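Local structure of CocE/NonD family hydrolase (Staphylococcus aureus subsp. aureus COL, 3III) at residues K375-E387 and N538-D551. The protein is probably a serine hydrolase of the alpha/beta-hydrolase superfamily, related to cocaine esterase and X-Pro dipeptidyl-peptidases, whose natural substrate is not established. Residues are numbered along the deposited sequence; the frame is centred on the assembly and turned at random.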
loop_
_atom_site.group_PDB
_atom_site.type_symbol
_atom_site.label_atom_id
_atom_site.label_comp_id
_atom_site.label_asym_id
_atom_site.label_seq_id
_atom_site.Cartn_x
_atom_site.Cartn_y
_atom_site.Cartn_z
ATOM N N LYS A 375 0.650 -5.456 -35.360
ATOM C CA LYS A 375 -0.443 -4.483 -35.375
ATOM C C LYS A 375 -1.616 -5.016 -36.160
ATOM O O LYS A 375 -1.444 -5.801 -37.070
ATOM C CB LYS A 375 0.018 -3.147 -35.998
ATOM C CG LYS A 375 1.235 -2.527 -35.279
ATOM C CD LYS A 375 1.404 -1.022 -35.501
ATOM C CE LYS A 375 0.310 -0.211 -34.706
ATOM N NZ LYS A 375 0.413 1.273 -34.817
ATOM N N ILE A 376 -2.818 -4.562 -35.839
ATOM C CA ILE A 376 -4.001 -4.999 -36.552
ATOM C C ILE A 376 -4.314 -3.918 -37.582
ATOM O O ILE A 376 -4.439 -2.769 -37.248
ATOM C CB ILE A 376 -5.189 -5.243 -35.602
ATOM C CG1 ILE A 376 -4.797 -6.242 -34.486
ATOM C CG2 ILE A 376 -6.374 -5.729 -36.392
ATOM C CD1 ILE A 376 -4.579 -7.670 -34.934
ATOM N N SER A 377 -4.409 -4.289 -38.841
ATOM C CA SER A 377 -4.378 -3.310 -39.915
ATOM C C SER A 377 -5.668 -2.532 -40.143
ATOM O O SER A 377 -5.611 -1.392 -40.631
ATOM C CB SER A 377 -4.044 -4.021 -41.194
ATOM O OG SER A 377 -5.054 -4.978 -41.402
ATOM N N SER A 378 -6.821 -3.139 -39.867
ATOM C CA SER A 378 -8.100 -2.465 -40.110
ATOM C C SER A 378 -9.024 -2.269 -38.856
ATOM O O SER A 378 -9.157 -3.138 -37.955
ATOM C CB SER A 378 -8.813 -3.118 -41.284
ATOM O OG SER A 378 -9.421 -4.318 -40.913
ATOM N N ALA A 379 -9.598 -1.068 -38.813
ATOM C CA ALA A 379 -10.330 -0.553 -37.663
ATOM C C ALA A 379 -11.634 -1.326 -37.536
ATOM O O ALA A 379 -12.359 -1.472 -38.511
ATOM C CB ALA A 379 -10.591 0.938 -37.820
ATOM N N HIS A 380 -11.839 -1.903 -36.348
ATOM C CA HIS A 380 -13.084 -2.563 -35.950
ATOM C C HIS A 380 -13.466 -2.156 -34.563
ATOM O O HIS A 380 -12.665 -1.610 -33.854
ATOM C CB HIS A 380 -12.965 -4.074 -36.001
ATOM C CG HIS A 380 -12.884 -4.554 -37.397
ATOM N ND1 HIS A 380 -11.688 -4.583 -38.089
ATOM C CD2 HIS A 380 -13.856 -4.862 -38.295
ATOM C CE1 HIS A 380 -11.929 -4.990 -39.329
ATOM N NE2 HIS A 380 -13.232 -5.169 -39.471
ATOM N N VAL A 381 -14.718 -2.411 -34.208
ATOM C CA VAL A 381 -15.240 -1.955 -32.939
ATOM C C VAL A 381 -15.911 -3.077 -32.173
ATOM O O VAL A 381 -16.628 -3.858 -32.738
ATOM C CB VAL A 381 -16.163 -0.771 -33.133
ATOM C CG1 VAL A 381 -17.406 -1.153 -33.942
ATOM C CG2 VAL A 381 -16.504 -0.145 -31.772
ATOM N N ALA A 382 -15.644 -3.155 -30.876
ATOM C CA ALA A 382 -16.350 -4.083 -29.994
ATOM C C ALA A 382 -17.110 -3.275 -28.955
ATOM O O ALA A 382 -16.892 -2.056 -28.788
ATOM C CB ALA A 382 -15.398 -5.004 -29.313
ATOM N N GLN A 383 -17.975 -3.969 -28.226
ATOM C CA GLN A 383 -19.045 -3.303 -27.511
ATOM C C GLN A 383 -19.421 -4.120 -26.286
ATOM O O GLN A 383 -19.396 -5.348 -26.347
ATOM C CB GLN A 383 -20.191 -3.224 -28.463
ATOM C CG GLN A 383 -21.218 -2.252 -28.127
ATOM C CD GLN A 383 -22.309 -2.215 -29.171
ATOM O OE1 GLN A 383 -22.324 -1.326 -30.008
ATOM N NE2 GLN A 383 -23.219 -3.177 -29.135
ATOM N N TYR A 384 -19.739 -3.474 -25.170
ATOM C CA TYR A 384 -20.335 -4.214 -24.072
ATOM C C TYR A 384 -21.305 -3.269 -23.398
ATOM O O TYR A 384 -21.162 -2.044 -23.513
ATOM C CB TYR A 384 -19.275 -4.746 -23.097
ATOM C CG TYR A 384 -18.384 -3.663 -22.509
ATOM C CD1 TYR A 384 -18.783 -2.929 -21.424
ATOM C CD2 TYR A 384 -17.134 -3.394 -23.051
ATOM C CE1 TYR A 384 -17.991 -1.918 -20.914
ATOM C CE2 TYR A 384 -16.327 -2.402 -22.534
ATOM C CZ TYR A 384 -16.765 -1.665 -21.467
ATOM O OH TYR A 384 -15.990 -0.649 -20.981
ATOM N N ASP A 385 -22.319 -3.821 -22.742
ATOM C CA ASP A 385 -23.248 -2.994 -21.939
ATOM C C ASP A 385 -22.531 -2.627 -20.608
ATOM O O ASP A 385 -22.272 -3.510 -19.788
ATOM C CB ASP A 385 -24.532 -3.782 -21.659
ATOM C CG ASP A 385 -25.556 -2.990 -20.809
ATOM O OD1 ASP A 385 -25.228 -1.921 -20.182
ATOM O OD2 ASP A 385 -26.704 -3.461 -20.800
ATOM N N SER A 386 -22.223 -1.344 -20.416
ATOM C CA SER A 386 -21.522 -0.861 -19.232
ATOM C C SER A 386 -22.294 -1.037 -17.922
ATOM O O SER A 386 -21.695 -0.982 -16.881
ATOM C CB SER A 386 -21.075 0.620 -19.381
ATOM O OG SER A 386 -22.196 1.514 -19.430
ATOM N N GLU A 387 -23.614 -1.197 -17.975
ATOM C CA GLU A 387 -24.443 -1.429 -16.789
ATOM C C GLU A 387 -24.768 -2.904 -16.510
ATOM O O GLU A 387 -25.420 -3.195 -15.525
ATOM C CB GLU A 387 -25.776 -0.697 -16.972
ATOM C CG GLU A 387 -25.581 0.794 -17.294
ATOM C CD GLU A 387 -26.883 1.503 -17.507
ATOM O OE1 GLU A 387 -27.231 1.778 -18.676
ATOM O OE2 GLU A 387 -27.551 1.753 -16.480
ATOM N N ASN A 538 -21.393 5.650 -15.935
ATOM C CA ASN A 538 -21.780 4.740 -16.998
ATOM C C ASN A 538 -23.268 4.674 -17.342
ATOM O O ASN A 538 -24.137 4.555 -16.484
ATOM C CB ASN A 538 -21.262 3.325 -16.720
ATOM C CG ASN A 538 -19.775 3.216 -16.939
ATOM O OD1 ASN A 538 -19.204 4.040 -17.639
ATOM N ND2 ASN A 538 -19.132 2.215 -16.345
ATOM N N LYS A 539 -23.546 4.723 -18.626
ATOM C CA LYS A 539 -24.892 4.448 -19.116
ATOM C C LYS A 539 -24.751 3.836 -20.499
ATOM O O LYS A 539 -24.066 4.390 -21.366
ATOM C CB LYS A 539 -25.734 5.728 -19.159
ATOM C CG LYS A 539 -27.219 5.490 -19.466
ATOM C CD LYS A 539 -27.993 6.820 -19.652
ATOM C CE LYS A 539 -29.332 6.634 -20.391
ATOM N NZ LYS A 539 -30.193 5.878 -19.475
ATOM N N GLY A 540 -25.375 2.687 -20.694
ATOM C CA GLY A 540 -25.489 2.119 -22.040
ATOM C C GLY A 540 -24.212 1.498 -22.538
ATOM O O GLY A 540 -23.392 1.047 -21.743
HETATM N N MSE A 541 -24.064 1.443 -23.858
HETATM C CA MSE A 541 -22.983 0.691 -24.471
HETATM C C MSE A 541 -21.688 1.459 -24.423
HETATM O O MSE A 541 -21.670 2.658 -24.605
HETATM C CB MSE A 541 -23.295 0.368 -25.923
HETATM C CG MSE A 541 -24.539 -0.496 -26.094
HETATM SE SE MSE A 541 -24.237 -2.325 -25.409
HETATM C CE MSE A 541 -26.167 -2.611 -24.928
ATOM N N HIS A 542 -20.624 0.743 -24.115
ATOM C CA HIS A 542 -19.280 1.233 -24.302
ATOM C C HIS A 542 -18.744 0.603 -25.573
ATOM O O HIS A 542 -18.871 -0.603 -25.757
ATOM C CB HIS A 542 -18.368 0.868 -23.145
ATOM C CG HIS A 542 -18.587 1.683 -21.903
ATOM N ND1 HIS A 542 -17.769 1.578 -20.799
ATOM C CD2 HIS A 542 -19.511 2.627 -21.607
ATOM C CE1 HIS A 542 -18.178 2.441 -19.877
ATOM N NE2 HIS A 542 -19.221 3.101 -20.353
HETATM N N MSE A 543 -18.107 1.431 -26.399
HETATM C CA MSE A 543 -17.404 1.002 -27.613
HETATM C C MSE A 543 -15.913 0.976 -27.410
HETATM O O MSE A 543 -15.383 1.906 -26.840
HETATM C CB MSE A 543 -17.630 2.026 -28.701
HETATM C CG MSE A 543 -19.053 2.364 -28.825
HETATM SE SE MSE A 543 -19.795 1.007 -29.898
HETATM C CE MSE A 543 -19.660 1.986 -31.606
ATOM N N ILE A 544 -15.245 -0.049 -27.938
ATOM C CA ILE A 544 -13.776 -0.172 -27.875
ATOM C C ILE A 544 -13.236 -0.436 -29.306
ATOM O O ILE A 544 -13.626 -1.388 -29.969
ATOM C CB ILE A 544 -13.331 -1.354 -26.947
ATOM C CG1 ILE A 544 -13.890 -1.212 -25.532
ATOM C CG2 ILE A 544 -11.808 -1.459 -26.853
ATOM C CD1 ILE A 544 -13.587 0.088 -24.883
ATOM N N TYR A 545 -12.379 0.450 -29.790
ATOM C CA TYR A 545 -11.921 0.397 -31.163
ATOM C C TYR A 545 -10.513 -0.164 -31.238
ATOM O O TYR A 545 -9.653 0.186 -30.444
ATOM C CB TYR A 545 -11.950 1.798 -31.772
ATOM C CG TYR A 545 -13.295 2.423 -31.767
ATOM C CD1 TYR A 545 -14.093 2.411 -32.899
ATOM C CD2 TYR A 545 -13.766 3.055 -30.644
ATOM C CE1 TYR A 545 -15.356 3.000 -32.914
ATOM C CE2 TYR A 545 -15.021 3.645 -30.635
ATOM C CZ TYR A 545 -15.795 3.615 -31.754
ATOM O OH TYR A 545 -17.016 4.226 -31.714
ATOM N N THR A 546 -10.292 -1.058 -32.192
ATOM C CA THR A 546 -8.982 -1.644 -32.397
ATOM C C THR A 546 -8.659 -1.654 -33.879
ATOM O O THR A 546 -9.580 -1.677 -34.738
ATOM C CB THR A 546 -8.967 -3.070 -31.897
ATOM O OG1 THR A 546 -9.874 -3.860 -32.676
ATOM C CG2 THR A 546 -9.339 -3.130 -30.388
ATOM N N GLY A 547 -7.363 -1.627 -34.187
ATOM C CA GLY A 547 -6.911 -1.763 -35.576
ATOM C C GLY A 547 -6.807 -0.444 -36.308
ATOM O O GLY A 547 -7.472 0.536 -35.960
ATOM N N GLY A 548 -5.989 -0.428 -37.362
ATOM C CA GLY A 548 -5.816 0.799 -38.182
ATOM C C GLY A 548 -5.241 1.910 -37.310
ATOM O O GLY A 548 -4.340 1.660 -36.537
ATOM N N LYS A 549 -5.801 3.116 -37.373
ATOM C CA LYS A 549 -5.376 4.204 -36.477
ATOM C C LYS A 549 -5.669 3.947 -35.005
ATOM O O LYS A 549 -5.112 4.619 -34.138
ATOM C CB LYS A 549 -6.015 5.539 -36.882
ATOM C CG LYS A 549 -7.551 5.617 -36.733
ATOM C CD LYS A 549 -8.106 7.036 -37.112
ATOM C CE LYS A 549 -9.186 6.973 -38.207
ATOM N NZ LYS A 549 -9.326 8.231 -39.059
ATOM N N TYR A 550 -6.542 2.984 -34.703
ATOM C CA TYR A 550 -6.933 2.741 -33.308
ATOM C C TYR A 550 -5.988 1.709 -32.697
ATOM O O TYR A 550 -6.383 0.577 -32.508
ATOM C CB TYR A 550 -8.392 2.242 -33.236
ATOM C CG TYR A 550 -9.345 3.208 -33.843
ATOM C CD1 TYR A 550 -9.387 4.521 -33.403
ATOM C CD2 TYR A 550 -10.190 2.837 -34.884
ATOM C CE1 TYR A 550 -10.254 5.444 -33.966
ATOM C CE2 TYR A 550 -11.054 3.757 -35.464
ATOM C CZ TYR A 550 -11.070 5.071 -34.971
ATOM O OH TYR A 550 -11.884 6.044 -35.481
ATOM N N ASP A 551 -4.766 2.126 -32.389
ATOM C CA ASP A 551 -3.691 1.207 -31.948
ATOM C C ASP A 551 -3.822 0.820 -30.483
ATOM O O ASP A 551 -2.906 0.965 -29.684
ATOM C CB ASP A 551 -2.306 1.800 -32.250
ATOM C CG ASP A 551 -2.014 3.087 -31.464
ATOM O OD1 ASP A 551 -2.939 3.742 -30.922
ATOM O OD2 ASP A 551 -0.824 3.428 -31.373
HETATM O O HOH W 1 -2.967 -0.258 -35.433
HETATM O O HOH W 2 -9.551 -4.467 -35.399
HETATM O O HOH W 3 -29.341 3.126 -19.726
#
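Tyr384 and His542 form the tight end of an antiparallel pairing between strands 380-385 and 541-546. The tyrosine ring takes His542 CB against one face, 3.8 Å from its centroid, while Tyr384 OH meets His542 ND1 in the imidazole plane at 2.9 Å; either atom could be the donor. Tyr384 has its CG between the backbone N and carbonyl carbon (chi1 57°), which swings the ring across His542. Ser386 CB then lies almost centrally over an imidazole face, 3.3 Å from the His542 ring centroid. A serine is small enough to sit so close, and it also grips the facing chain twice, just past the strand ends: Ser386 N and OG reach Gly540 O from opposite faces of its carbonyl plane, OG at 2.6 Å. Nearby, Glu387 OE1 accepts from Gly540 N, and a water links it to Lys539 NZ. Six backbone hydrogen bonds join the hydrogen-bonded pairs from His380–Thr546 to Tyr384–His542.

The face bearing Val381, Gln383, Met541 and Met543 (both selenomethionine) is looser and more solvent-exposed. Gln383, extended beyond CG, runs beside Met543, whose side chain is modelled in two conformers; Met541 crosses Asp385 at about a right angle, its CE 3.8 Å from Asp385 CB. Val381 instead lays CG2, anti to its own N, over the Tyr545 ring, 3.7 Å from the centroid. Beyond the strands, a CB on Gly547 would run into Ser378 O and the preceding carbonyl O, suiting glycine.

Within the family's C-terminal non-catalytic beta domain, strand 541-546 pairs on its other side with strand 408-417, where Tyr545 OH hydrogen-bonds Ser416 OG; Leu425 of strand 424-432 packs against Tyr384 and His542.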